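Long-range contacts in p-47 protein (Clostridium botulinum, PDB 6EKT), which may help protect botulinum neurotoxin in the host gut as part of a progenitor toxin complex, and resembles tubular lipid-binding proteins in fold: residues A[333-338]-A[366-371]; A[324-329]-A[378-383]; A[84-89]-A[105-110]. All coordinates share one frame; numbering follows the deposited sequence.

Contacts 1 and 2 belong to one end of the elongated chain, and contact 3 lies on the opposite side of the chain's centre. The first two have centres about 9 Å apart and share a sheet: strand 315-326, used by contact 2, neighbours strand 329-347, used by contact 1. They touch directly, with Ser-334 N 3.0 Å from Val-324 O in a probable hydrogen bond. Contact 1 joins two strands of this sheet, while contact 2 fastens the sheet to helix 374-394. Contact 3 pairs strands of a separate sheet in the N-terminal region; its centre is about 78 Å from that of contact 1 and about 80 Å from that of contact 2.

Contact 1: residues A[333-338]-A[366-371]; sequences YSDFEI and KYHLFP
His-368 lies flat against the ring of Tyr-333, its partner in an antiparallel hydrogen-bonded pair, and reaches diagonally to Asp-335. Its CB starts the contact as a CH-pi donor over the tyrosine face, 4.1 Å from the centroid of the Tyr-333 ring. Next along, CG sits 3.6 Å from Tyr-333 CZ, and CD2 settles over the same carbon at 3.5 Å. CE1 lies 3.6 Å, and ND1 3.7 Å, from the phenolic OH of Tyr-333, which stands over the middle of the imidazole. The two rings thus form an offset stack, their planes only 5° apart. A chi1 of 79° puts the Tyr-333 ring against the imidazole face; Arg-325 meets the tyrosine's opposite face in a cation-pi contact. At the tip, His-368 NE2 donates to Asp-335 OD2 at 2.7 Å (152° at the hydrogen), approaching from above the carboxylate plane. Stack and bond together fix the imidazole's rotation, and the carboxylate would probably favour the doubly protonated, positively charged ring. On the other side of the sheet, Ser-334 OG approaches the edge of the Tyr-367 ring, 3.1 Å from its CD1, while hydrogen-bonding to Thr-384 of helix 374-394. Lys-366 N and Asp-335 O continue the backbone pairing at 2.8 Å. This is cross-strand pairing in a long beta hairpin, part of the curled, helix-packed sheet of a TULIP-like fold.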
ATOM      1  N   TYR A 333     -44.068 -20.111   5.958  1.00 22.01           N
ATOM      2  CA  TYR A 333     -42.727 -19.505   5.848  1.00 22.31           C
ATOM      3  C   TYR A 333     -42.796 -18.058   5.419  1.00 21.78           C
ATOM      4  O   TYR A 333     -43.841 -17.591   4.925  1.00 21.16           O
ATOM      5  CB  TYR A 333     -41.833 -20.303   4.895  1.00 22.61           C
ATOM      6  CG  TYR A 333     -42.083 -20.064   3.412  1.00 23.96           C
ATOM      7  CD1 TYR A 333     -43.126 -20.720   2.749  1.00 24.64           C
ATOM      8  CD2 TYR A 333     -41.264 -19.204   2.680  1.00 24.77           C
ATOM      9  CE1 TYR A 333     -43.357 -20.515   1.396  1.00 26.54           C
ATOM     10  CE2 TYR A 333     -41.482 -18.983   1.321  1.00 26.03           C
ATOM     11  CZ  TYR A 333     -42.518 -19.648   0.695  1.00 26.46           C
ATOM     12  OH  TYR A 333     -42.721 -19.438  -0.634  1.00 28.29           O
ATOM     13  N   SER A 334     -41.677 -17.361   5.603  1.00 21.89           N
ATOM     14  CA  SER A 334     -41.545 -15.971   5.204  1.00 22.59           C
ATOM     15  C   SER A 334     -40.377 -15.821   4.250  1.00 22.32           C
ATOM     16  O   SER A 334     -39.341 -16.448   4.462  1.00 21.36           O
ATOM     17  CB  SER A 334     -41.231 -15.111   6.421  1.00 23.51           C
ATOM     18  OG  SER A 334     -42.406 -14.857   7.136  1.00 27.57           O
ATOM     19  N   ASP A 335     -40.553 -15.005   3.213  1.00 21.80           N
ATOM     20  CA  ASP A 335     -39.419 -14.416   2.503  1.00 23.12           C
ATOM     21  C   ASP A 335     -39.013 -13.136   3.211  1.00 22.80           C
ATOM     22  O   ASP A 335     -39.873 -12.423   3.737  1.00 21.97           O
ATOM     23  CB  ASP A 335     -39.793 -14.074   1.062  1.00 25.28           C
ATOM     24  CG  ASP A 335     -40.233 -15.284   0.275  1.00 26.34           C
ATOM     25  OD1 ASP A 335     -39.450 -16.229   0.139  1.00 26.92           O
ATOM     26  OD2 ASP A 335     -41.378 -15.277  -0.191  1.00 29.01           O
ATOM     27  N   PHE A 336     -37.711 -12.848   3.217  1.00 21.95           N
ATOM     28  CA  PHE A 336     -37.236 -11.558   3.707  1.00 21.92           C
ATOM     29  C   PHE A 336     -36.072 -10.991   2.892  1.00 21.96           C
ATOM     30  O   PHE A 336     -35.359 -11.722   2.204  1.00 21.14           O
ATOM     31  CB  PHE A 336     -36.876 -11.628   5.188  1.00 21.55           C
ATOM     32  CG  PHE A 336     -35.832 -12.666   5.506  1.00 21.71           C
ATOM     33  CD1 PHE A 336     -34.470 -12.405   5.266  1.00 22.27           C
ATOM     34  CD2 PHE A 336     -36.195 -13.883   6.047  1.00 22.11           C
ATOM     35  CE1 PHE A 336     -33.496 -13.357   5.560  1.00 22.40           C
ATOM     36  CE2 PHE A 336     -35.215 -14.841   6.356  1.00 22.07           C
ATOM     37  CZ  PHE A 336     -33.872 -14.574   6.106  1.00 21.91           C
ATOM     38  N   GLU A 337     -35.905  -9.677   2.972  1.00 23.10           N
ATOM     39  CA  GLU A 337     -34.776  -9.004   2.332  1.00 24.22           C
ATOM     40  C   GLU A 337     -34.226  -8.026   3.326  1.00 23.19           C
ATOM     41  O   GLU A 337     -34.996  -7.435   4.076  1.00 23.89           O
ATOM     42  CB  GLU A 337     -35.256  -8.245   1.088  1.00 27.45           C
ATOM     43  CG  GLU A 337     -35.633  -9.175  -0.048  1.00 31.84           C
ATOM     44  CD  GLU A 337     -35.934  -8.444  -1.348  1.00 36.01           C
ATOM     45  OE1 GLU A 337     -35.107  -7.617  -1.794  1.00 39.97           O
ATOM     46  OE2 GLU A 337     -37.001  -8.727  -1.926  1.00 38.92           O
ATOM     47  N   ILE A 338     -32.908  -7.842   3.339  1.00 21.73           N
ATOM     48  CA  ILE A 338     -32.284  -6.906   4.254  1.00 21.83           C
ATOM     49  C   ILE A 338     -31.275  -6.090   3.449  1.00 22.31           C
ATOM     50  O   ILE A 338     -30.556  -6.640   2.604  1.00 21.24           O
ATOM     51  CB  ILE A 338     -31.554  -7.648   5.418  1.00 21.72           C
ATOM     52  CG1 ILE A 338     -32.557  -8.457   6.266  1.00 21.92           C
ATOM     53  CG2 ILE A 338     -30.818  -6.683   6.350  1.00 21.77           C
ATOM     54  CD1 ILE A 338     -31.904  -9.414   7.242  1.00 21.74           C
ATOM     55  N   LYS A 366     -42.374 -11.138   3.322  1.00 24.90           N
ATOM     56  CA  LYS A 366     -43.669 -11.599   2.804  1.00 26.01           C
ATOM     57  C   LYS A 366     -44.019 -12.889   3.526  1.00 24.70           C
ATOM     58  O   LYS A 366     -43.254 -13.868   3.435  1.00 22.81           O
ATOM     59  CB  LYS A 366     -43.607 -11.835   1.292  1.00 28.20           C
ATOM     60  CG  LYS A 366     -44.979 -12.190   0.730  1.00 31.88           C
ATOM     61  CD  LYS A 366     -44.999 -12.087  -0.791  1.00 35.49           C
ATOM     62  CE  LYS A 366     -46.321 -12.595  -1.350  1.00 37.79           C
ATOM     63  NZ  LYS A 366     -47.481 -12.234  -0.477  1.00 39.90           N
ATOM     64  N   TYR A 367     -45.159 -12.891   4.235  1.00 24.10           N
ATOM     65  CA  TYR A 367     -45.653 -14.119   4.890  1.00 23.81           C
ATOM     66  C   TYR A 367     -46.368 -15.045   3.908  1.00 23.66           C
ATOM     67  O   TYR A 367     -47.109 -14.572   3.057  1.00 23.95           O
ATOM     68  CB  TYR A 367     -46.671 -13.807   5.989  1.00 23.74           C
ATOM     69  CG  TYR A 367     -46.190 -12.933   7.117  1.00 24.26           C
ATOM     70  CD1 TYR A 367     -44.878 -13.032   7.607  1.00 24.21           C
ATOM     71  CD2 TYR A 367     -47.071 -12.051   7.743  1.00 25.10           C
ATOM     72  CE1 TYR A 367     -44.445 -12.226   8.668  1.00 24.95           C
ATOM     73  CE2 TYR A 367     -46.651 -11.253   8.807  1.00 25.83           C
ATOM     74  CZ  TYR A 367     -45.354 -11.358   9.275  1.00 24.93           C
ATOM     75  OH  TYR A 367     -44.942 -10.549  10.316  1.00 25.23           O
ATOM     76  N   HIS A 368     -46.194 -16.352   4.084  1.00 22.78           N
ATOM     77  CA  HIS A 368     -46.941 -17.362   3.338  1.00 24.08           C
ATOM     78  C   HIS A 368     -47.685 -18.230   4.361  1.00 24.50           C
ATOM     79  O   HIS A 368     -47.078 -19.062   5.038  1.00 24.00           O
ATOM     80  CB  HIS A 368     -45.989 -18.201   2.497  1.00 24.70           C
ATOM     81  CG  HIS A 368     -45.234 -17.405   1.482  1.00 25.89           C
ATOM     82  ND1 HIS A 368     -45.659 -17.280   0.171  1.00 26.96           N
ATOM     83  CD2 HIS A 368     -44.107 -16.667   1.587  1.00 25.29           C
ATOM     84  CE1 HIS A 368     -44.810 -16.508  -0.489  1.00 27.77           C
ATOM     85  NE2 HIS A 368     -43.857 -16.126   0.345  1.00 26.44           N
ATOM     86  N   LEU A 369     -48.990 -17.997   4.475  1.00 24.88           N
ATOM     87  CA  LEU A 369     -49.845 -18.527   5.546  1.00 25.83           C
ATOM     88  C   LEU A 369     -51.177 -18.878   4.912  1.00 26.06           C
ATOM     89  O   LEU A 369     -51.591 -18.208   3.956  1.00 27.19           O
ATOM     90  CB  LEU A 369     -50.149 -17.418   6.570  1.00 27.96           C
ATOM     91  CG  LEU A 369     -49.050 -16.934   7.479  1.00 28.55           C
ATOM     92  CD1 LEU A 369     -49.365 -15.543   7.949  1.00 29.43           C
ATOM     93  CD2 LEU A 369     -49.010 -17.888   8.659  1.00 29.54           C
ATOM     94  N   PHE A 370     -51.868 -19.874   5.456  1.00 25.35           N
ATOM     95  CA  PHE A 370     -53.244 -20.134   5.030  1.00 25.30           C
ATOM     96  C   PHE A 370     -54.163 -18.978   5.505  1.00 26.19           C
ATOM     97  O   PHE A 370     -54.030 -18.534   6.641  1.00 24.74           O
ATOM     98  CB  PHE A 370     -53.730 -21.479   5.580  1.00 24.95           C
ATOM     99  CG  PHE A 370     -55.063 -21.897   5.034  1.00 24.26           C
ATOM    100  CD1 PHE A 370     -55.156 -22.525   3.793  1.00 24.72           C
ATOM    101  CD2 PHE A 370     -56.235 -21.633   5.754  1.00 24.44           C
ATOM    102  CE1 PHE A 370     -56.412 -22.890   3.273  1.00 25.61           C
ATOM    103  CE2 PHE A 370     -57.478 -21.991   5.248  1.00 24.75           C
ATOM    104  CZ  PHE A 370     -57.569 -22.618   4.005  1.00 25.33           C
ATOM    105  N   PRO A 371     -55.084 -18.479   4.631  1.00 28.48           N
ATOM    106  CA  PRO A 371     -55.958 -17.350   4.976  1.00 29.12           C
ATOM    107  C   PRO A 371     -56.721 -17.567   6.269  1.00 29.52           C
ATOM    108  O   PRO A 371     -57.368 -18.608   6.440  1.00 29.15           O
ATOM    109  CB  PRO A 371     -56.913 -17.281   3.775  1.00 31.23           C
ATOM    110  CG  PRO A 371     -56.039 -17.690   2.632  1.00 31.97           C
ATOM    111  CD  PRO A 371     -55.223 -18.834   3.203  1.00 30.15           C
TER

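Contact 2: residues A[324-329]-A[378-383]; sequences VRLTGL and AVLSSV
Val-324 of strand 315-326 and Leu-326, two residues on, press their side chains onto Val-379, Leu-380 and Val-383 of helix 374-394. This is sheet-on-helix packing, consistent with the TULIP-like architecture in which a sheet wraps round a long helix. The strand and helix segments run roughly antiparallel, at 147°, with their axes 9.2 Å apart at closest approach. The interaction across the interface is apolar, with no hydrogen bond between the segments. Val-324 addresses the later turn: its CG2 meets Val-383 CG1 at 3.7 Å, and its CG1 leans on the same methyl. Both Leu-326 methyls reach Val-379 CG1, CD1 at 3.9 Å. Leu-380 enters roughly at right angles to Leu-326; chi1 of -171° carries its CG away from the backbone N, and chi2 of 57° turns CD1 to the strand. Tyr-299 of strand 297-311 packs on Leu-326, Val-379 and Val-383, and Val-332 of the next strand on Leu-326 and Leu-380, so the leucine pair is enclosed within the sheet-helix interface. Polar groups bond within the segments or to neighbours, as the Val-324 backbone does to Ser-334. A type II turn runs from Leu-326 to Leu-329, closed by Leu-329 N to Leu-326 O at 2.8 Å, with Gly-328 taking its positive phi. In the middle of the apolar cluster, Leu-326 CD2 touches both Leu-380 CD1, at 3.8 Å, and Val-383 CG2, at 3.9 Å.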
ATOM      1  N   VAL A 324     -37.382 -18.114   5.974  1.00 20.06           N
ATOM      2  CA  VAL A 324     -37.357 -18.907   7.206  1.00 20.40           C
ATOM      3  C   VAL A 324     -38.698 -19.648   7.301  1.00 20.92           C
ATOM      4  O   VAL A 324     -39.762 -19.038   7.143  1.00 20.73           O
ATOM      5  CB  VAL A 324     -37.035 -18.061   8.480  1.00 19.68           C
ATOM      6  CG1 VAL A 324     -38.064 -16.946   8.723  1.00 19.84           C
ATOM      7  CG2 VAL A 324     -36.840 -18.948   9.714  1.00 19.89           C
ATOM      8  N   ARG A 325     -38.620 -20.957   7.512  1.00 21.63           N
ATOM      9  CA  ARG A 325     -39.819 -21.811   7.570  1.00 22.31           C
ATOM     10  C   ARG A 325     -40.125 -22.143   9.025  1.00 22.04           C
ATOM     11  O   ARG A 325     -39.192 -22.218   9.854  1.00 21.39           O
ATOM     12  CB  ARG A 325     -39.606 -23.093   6.763  1.00 24.74           C
ATOM     13  CG  ARG A 325     -39.053 -22.861   5.367  1.00 27.05           C
ATOM     14  CD  ARG A 325     -38.955 -24.138   4.542  1.00 29.99           C
ATOM     15  NE  ARG A 325     -38.861 -23.747   3.135  1.00 33.67           N
ATOM     16  CZ  ARG A 325     -39.921 -23.513   2.344  1.00 34.81           C
ATOM     17  NH1 ARG A 325     -41.186 -23.681   2.784  1.00 36.17           N
ATOM     18  NH2 ARG A 325     -39.711 -23.124   1.102  1.00 36.15           N
ATOM     19  N   LEU A 326     -41.401 -22.370   9.352  1.00 21.11           N
ATOM     20  CA  LEU A 326     -41.725 -22.822  10.711  1.00 21.54           C
ATOM     21  C   LEU A 326     -41.327 -24.271  10.960  1.00 22.82           C
ATOM     22  O   LEU A 326     -41.770 -25.191  10.256  1.00 23.41           O
ATOM     23  CB  LEU A 326     -43.199 -22.610  11.065  1.00 21.00           C
ATOM     24  CG  LEU A 326     -43.720 -21.161  10.983  1.00 20.42           C
ATOM     25  CD1 LEU A 326     -45.115 -21.127  11.600  1.00 20.96           C
ATOM     26  CD2 LEU A 326     -42.803 -20.186  11.711  1.00 20.54           C
ATOM     27  N   THR A 327     -40.476 -24.458  11.965  1.00 23.52           N
ATOM     28  CA  THR A 327     -40.114 -25.790  12.462  1.00 25.57           C
ATOM     29  C   THR A 327     -41.373 -26.559  12.860  1.00 26.52           C
ATOM     30  O   THR A 327     -42.202 -26.074  13.650  1.00 26.17           O
ATOM     31  CB  THR A 327     -39.129 -25.648  13.627  1.00 26.00           C
ATOM     32  OG1 THR A 327     -37.981 -24.953  13.144  1.00 26.62           O
ATOM     33  CG2 THR A 327     -38.705 -27.019  14.210  1.00 28.42           C
ATOM     34  N   GLY A 328     -41.525 -27.735  12.242  1.00 27.31           N
ATOM     35  CA  GLY A 328     -42.689 -28.600  12.456  1.00 28.37           C
ATOM     36  C   GLY A 328     -43.889 -28.211  11.610  1.00 28.10           C
ATOM     37  O   GLY A 328     -44.926 -28.859  11.671  1.00 28.91           O
ATOM     38  N   LEU A 329     -43.764 -27.140  10.830  1.00 27.79           N
ATOM     39  CA  LEU A 329     -44.884 -26.607  10.039  1.00 26.95           C
ATOM     40  C   LEU A 329     -44.274 -25.858   8.865  1.00 26.73           C
ATOM     41  O   LEU A 329     -44.553 -24.674   8.631  1.00 25.54           O
ATOM     42  CB  LEU A 329     -45.800 -25.717  10.878  1.00 26.81           C
ATOM     43  CG  LEU A 329     -47.204 -25.420  10.302  1.00 27.39           C
ATOM     44  CD1 LEU A 329     -48.022 -26.696  10.082  1.00 28.73           C
ATOM     45  CD2 LEU A 329     -47.977 -24.451  11.178  1.00 27.61           C
ATOM     46  N   ALA A 378     -49.249 -15.375  14.213  1.00 23.98           N
ATOM     47  CA  ALA A 378     -48.518 -14.896  15.404  1.00 24.40           C
ATOM     48  C   ALA A 378     -47.127 -15.556  15.505  1.00 23.57           C
ATOM     49  O   ALA A 378     -46.142 -14.887  15.824  1.00 24.27           O
ATOM     50  CB  ALA A 378     -49.311 -15.121  16.678  1.00 25.15           C
ATOM     51  N   VAL A 379     -47.057 -16.842  15.194  1.00 22.75           N
ATOM     52  CA  VAL A 379     -45.785 -17.593  15.310  1.00 21.92           C
ATOM     53  C   VAL A 379     -44.822 -17.092  14.215  1.00 21.82           C
ATOM     54  O   VAL A 379     -43.664 -16.757  14.504  1.00 21.62           O
ATOM     55  CB  VAL A 379     -45.991 -19.113  15.214  1.00 21.55           C
ATOM     56  CG1 VAL A 379     -44.667 -19.877  15.286  1.00 22.08           C
ATOM     57  CG2 VAL A 379     -46.923 -19.600  16.341  1.00 22.04           C
ATOM     58  N   LEU A 380     -45.306 -17.050  12.974  1.00 21.09           N
ATOM     59  CA  LEU A 380     -44.481 -16.593  11.849  1.00 20.93           C
ATOM     60  C   LEU A 380     -44.022 -15.142  12.020  1.00 21.61           C
ATOM     61  O   LEU A 380     -42.876 -14.801  11.673  1.00 20.65           O
ATOM     62  CB  LEU A 380     -45.228 -16.768  10.528  1.00 20.81           C
ATOM     63  CG  LEU A 380     -44.420 -16.534   9.249  1.00 20.68           C
ATOM     64  CD1 LEU A 380     -43.188 -17.441   9.166  1.00 20.17           C
ATOM     65  CD2 LEU A 380     -45.364 -16.705   8.050  1.00 20.55           C
ATOM     66  N   SER A 381     -44.911 -14.289  12.529  1.00 22.09           N
ATOM     67  CA  SER A 381     -44.557 -12.881  12.758  1.00 23.73           C
ATOM     68  C   SER A 381     -43.302 -12.786  13.647  1.00 22.92           C
ATOM     69  O   SER A 381     -42.311 -12.102  13.306  1.00 22.57           O
ATOM     70  CB  SER A 381     -45.759 -12.174  13.415  1.00 24.68           C
ATOM     71  OG  SER A 381     -45.432 -10.856  13.768  1.00 28.33           O
ATOM     72  N   SER A 382     -43.328 -13.514  14.753  1.00 23.13           N
ATOM     73  CA  SER A 382     -42.191 -13.522  15.698  1.00 23.71           C
ATOM     74  C   SER A 382     -40.931 -14.126  15.086  1.00 21.97           C
ATOM     75  O   SER A 382     -39.839 -13.548  15.206  1.00 21.50           O
ATOM     76  CB  SER A 382     -42.575 -14.240  17.003  1.00 26.27           C
ATOM     77  OG  SER A 382     -43.457 -13.394  17.751  1.00 31.72           O
ATOM     78  N   VAL A 383     -41.079 -15.266  14.410  1.00 20.40           N
ATOM     79  CA  VAL A 383     -39.926 -15.954  13.820  1.00 19.75           C
ATOM     80  C   VAL A 383     -39.257 -15.055  12.780  1.00 19.72           C
ATOM     81  O   VAL A 383     -38.020 -14.973  12.722  1.00 19.42           O
ATOM     82  CB  VAL A 383     -40.307 -17.349  13.222  1.00 19.92           C
ATOM     83  CG1 VAL A 383     -39.144 -17.967  12.424  1.00 19.83           C
ATOM     84  CG2 VAL A 383     -40.692 -18.313  14.336  1.00 19.73           C
TER

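Contact 3: residues A[84-89]-A[105-110]; sequences IKTPIK and INPVLE
Ile-84 and Leu-109 face each other as an antiparallel hydrogen-bonded pair, Ile-84 N to Leu-109 O being 2.8 Å and the return bond equally short. Lys-85 and Val-108 follow as a non-hydrogen-bonded pair, and the chains then stay side by side as far as Ile-88 and Ile-105. Thr-86 N donates to Pro-107 O at 3.0 Å. No return bond can form, since Pro-107 lacks an N-H and instead puts its ring CD 3.3 Å from Thr-86 O. Ile-88 N points almost straight at Ile-105 O (175° at the hydrogen), while a water donates to both Ile-88 O and Ile-105 O and bridges the two carbonyls.

Among the side chains, Asn-106 runs alongside Pro-87, pointing the same way. A chi1 of -169° extends the Asn-106 amide away from its own N, and OD1 comes to the proline ring, 3.4 Å from Pro-87 CD. The Ile-88 and Ile-105 side chains also lie side by side, Ile-88 CD1 meeting Ile-105 CG2 at 3.9 Å and reaching on to Pro-107 CG at 4.1 Å. Thr-86 crosses the Pro-107 ring at about a right angle; its buried OG1, 3.7 Å from Pro-107 CD, has no polar partner in the model.

Helix 152-168 packs against this pairing, with Phe-158 on Ile-105 and Pro-107, and Leu-162 and Phe-166 on Leu-109. Strand 72-74 continues the sheet beyond strand 81-88, Ile-73 touching Ile-84 and Ile-74 touching Lys-85 and Val-108, while Phe-68 and Met-66 of strand 62-68 reach Thr-86 and Ile-88.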
ATOM      1  N   ILE A  84      19.574  15.026  -5.732  1.00 29.67           N
ATOM      2  CA  ILE A  84      20.404  15.035  -4.523  1.00 30.25           C
ATOM      3  C   ILE A  84      21.449  16.148  -4.538  1.00 31.53           C
ATOM      4  O   ILE A  84      21.954  16.521  -5.613  1.00 31.11           O
ATOM      5  CB  ILE A  84      21.084  13.671  -4.239  1.00 30.46           C
ATOM      6  CG1 ILE A  84      22.052  13.268  -5.369  1.00 30.77           C
ATOM      7  CG2 ILE A  84      20.029  12.592  -3.932  1.00 30.20           C
ATOM      8  CD1 ILE A  84      23.048  12.189  -4.977  1.00 31.69           C
ATOM      9  N   LYS A  85      21.729  16.696  -3.356  1.00 32.79           N
ATOM     10  CA  LYS A  85      22.845  17.622  -3.177  1.00 34.51           C
ATOM     11  C   LYS A  85      24.020  16.815  -2.640  1.00 34.73           C
ATOM     12  O   LYS A  85      23.837  16.001  -1.727  1.00 33.82           O
ATOM     13  CB  LYS A  85      22.502  18.716  -2.167  1.00 37.22           C
ATOM     14  CG  LYS A  85      21.432  19.716  -2.581  1.00 38.97           C
ATOM     15  CD  LYS A  85      21.272  20.723  -1.452  1.00 42.12           C
ATOM     16  CE  LYS A  85      19.981  21.524  -1.541  1.00 43.67           C
ATOM     17  NZ  LYS A  85      19.858  22.391  -0.329  1.00 44.93           N
ATOM     18  N   THR A  86      25.220  17.045  -3.181  1.00 34.07           N
ATOM     19  CA  THR A  86      26.409  16.317  -2.723  1.00 35.18           C
ATOM     20  C   THR A  86      27.528  17.291  -2.298  1.00 36.77           C
ATOM     21  O   THR A  86      28.605  17.290  -2.904  1.00 36.64           O
ATOM     22  CB  THR A  86      26.930  15.306  -3.777  1.00 33.97           C
ATOM     23  OG1 THR A  86      27.354  16.014  -4.950  1.00 32.82           O
ATOM     24  CG2 THR A  86      25.854  14.279  -4.171  1.00 32.74           C
ATOM     25  N   PRO A  87      27.275  18.124  -1.256  1.00 38.19           N
ATOM     26  CA  PRO A  87      28.252  19.130  -0.835  1.00 39.30           C
ATOM     27  C   PRO A  87      29.632  18.505  -0.560  1.00 40.68           C
ATOM     28  O   PRO A  87      29.736  17.479   0.127  1.00 41.65           O
ATOM     29  CB  PRO A  87      27.636  19.725   0.445  1.00 39.96           C
ATOM     30  CG  PRO A  87      26.631  18.709   0.903  1.00 40.19           C
ATOM     31  CD  PRO A  87      26.085  18.137  -0.374  1.00 38.60           C
ATOM     32  N   ILE A  88      30.654  19.103  -1.159  1.00 40.45           N
ATOM     33  CA  ILE A  88      32.051  18.676  -1.006  1.00 42.23           C
ATOM     34  C   ILE A  88      32.691  19.523   0.098  1.00 44.39           C
ATOM     35  O   ILE A  88      32.778  20.749  -0.025  1.00 44.52           O
ATOM     36  CB  ILE A  88      32.851  18.833  -2.333  1.00 40.37           C
ATOM     37  CG1 ILE A  88      32.195  18.030  -3.466  1.00 38.03           C
ATOM     38  CG2 ILE A  88      34.296  18.354  -2.172  1.00 40.83           C
ATOM     39  CD1 ILE A  88      32.439  18.603  -4.847  1.00 37.66           C
ATOM     40  N   LYS A  89      33.140  18.869   1.166  1.00 47.47           N
ATOM     41  CA  LYS A  89      33.831  19.592   2.247  1.00 50.80           C
ATOM     42  C   LYS A  89      35.285  19.940   1.911  1.00 51.83           C
ATOM     43  O   LYS A  89      35.782  20.987   2.338  1.00 53.23           O
ATOM     44  CB  LYS A  89      33.714  18.881   3.610  1.00 54.42           C
ATOM     45  CG  LYS A  89      34.368  17.508   3.744  1.00 56.33           C
ATOM     46  CD  LYS A  89      34.413  17.066   5.209  1.00 58.96           C
ATOM     47  CE  LYS A  89      34.392  15.549   5.337  1.00 59.24           C
ATOM     48  NZ  LYS A  89      34.137  15.100   6.741  1.00 61.31           N
ATOM     49  N   ILE A 105      32.016  23.528  -2.584  1.00 43.44           N
ATOM     50  CA  ILE A 105      31.254  23.318  -3.829  1.00 41.43           C
ATOM     51  C   ILE A 105      30.089  22.355  -3.533  1.00 40.63           C
ATOM     52  O   ILE A 105      30.270  21.333  -2.840  1.00 40.68           O
ATOM     53  CB  ILE A 105      32.173  22.860  -5.007  1.00 40.21           C
ATOM     54  CG1 ILE A 105      32.913  24.057  -5.642  1.00 40.60           C
ATOM     55  CG2 ILE A 105      31.392  22.170  -6.122  1.00 38.71           C
ATOM     56  CD1 ILE A 105      33.874  24.796  -4.743  1.00 42.51           C
ATOM     57  N   ASN A 106      28.908  22.698  -4.060  1.00 38.81           N
ATOM     58  CA  ASN A 106      27.645  22.048  -3.687  1.00 38.06           C
ATOM     59  C   ASN A 106      26.824  21.630  -4.936  1.00 35.97           C
ATOM     60  O   ASN A 106      25.853  22.312  -5.313  1.00 35.66           O
ATOM     61  CB  ASN A 106      26.865  22.982  -2.737  1.00 39.54           C
ATOM     62  CG  ASN A 106      25.677  22.306  -2.077  1.00 40.14           C
ATOM     63  OD1 ASN A 106      25.563  21.070  -2.057  1.00 39.67           O
ATOM     64  ND2 ASN A 106      24.784  23.120  -1.514  1.00 40.90           N
ATOM     65  N   PRO A 107      27.216  20.505  -5.588  1.00 34.31           N
ATOM     66  CA  PRO A 107      26.537  20.051  -6.801  1.00 32.66           C
ATOM     67  C   PRO A 107      25.145  19.488  -6.527  1.00 32.28           C
ATOM     68  O   PRO A 107      24.876  18.956  -5.440  1.00 30.97           O
ATOM     69  CB  PRO A 107      27.453  18.931  -7.326  1.00 32.69           C
ATOM     70  CG  PRO A 107      28.764  19.096  -6.592  1.00 33.58           C
ATOM     71  CD  PRO A 107      28.334  19.606  -5.246  1.00 34.55           C
ATOM     72  N   VAL A 108      24.272  19.638  -7.520  1.00 30.94           N
ATOM     73  CA  VAL A 108      22.971  18.990  -7.506  1.00 30.27           C
ATOM     74  C   VAL A 108      22.955  18.002  -8.662  1.00 29.59           C
ATOM     75  O   VAL A 108      23.118  18.386  -9.836  1.00 28.32           O
ATOM     76  CB  VAL A 108      21.809  20.008  -7.637  1.00 30.06           C
ATOM     77  CG1 VAL A 108      20.458  19.301  -7.561  1.00 29.47           C
ATOM     78  CG2 VAL A 108      21.918  21.081  -6.564  1.00 31.62           C
ATOM     79  N   LEU A 109      22.791  16.731  -8.313  1.00 28.68           N
ATOM     80  CA  LEU A 109      22.715  15.671  -9.279  1.00 28.30           C
ATOM     81  C   LEU A 109      21.327  15.039  -9.267  1.00 28.49           C
ATOM     82  O   LEU A 109      20.533  15.241  -8.329  1.00 29.03           O
ATOM     83  CB  LEU A 109      23.771  14.596  -8.983  1.00 28.63           C
ATOM     84  CG  LEU A 109      25.208  15.063  -8.721  1.00 29.80           C
ATOM     85  CD1 LEU A 109      26.099  13.925  -8.240  1.00 29.55           C
ATOM     86  CD2 LEU A 109      25.787  15.701  -9.967  1.00 29.39           C
ATOM     87  N   GLU A 110      21.045  14.285 -10.321  1.00 27.79           N
ATOM     88  CA  GLU A 110      19.953  13.333 -10.308  1.00 28.09           C
ATOM     89  C   GLU A 110      20.517  11.960 -10.594  1.00 28.38           C
ATOM     90  O   GLU A 110      21.249  11.774 -11.566  1.00 27.65           O
ATOM     91  CB  GLU A 110      18.859  13.712 -11.311  1.00 28.63           C
ATOM     92  CG  GLU A 110      17.876  14.699 -10.727  1.00 29.79           C
ATOM     93  CD  GLU A 110      16.706  15.019 -11.641  1.00 30.37           C
ATOM     94  OE1 GLU A 110      16.114  16.088 -11.442  1.00 31.37           O
ATOM     95  OE2 GLU A 110      16.361  14.214 -12.543  1.00 31.03           O
TER
HETATM   96  O   HOH W   1      30.133  22.016  -0.180  1.00 56.69           O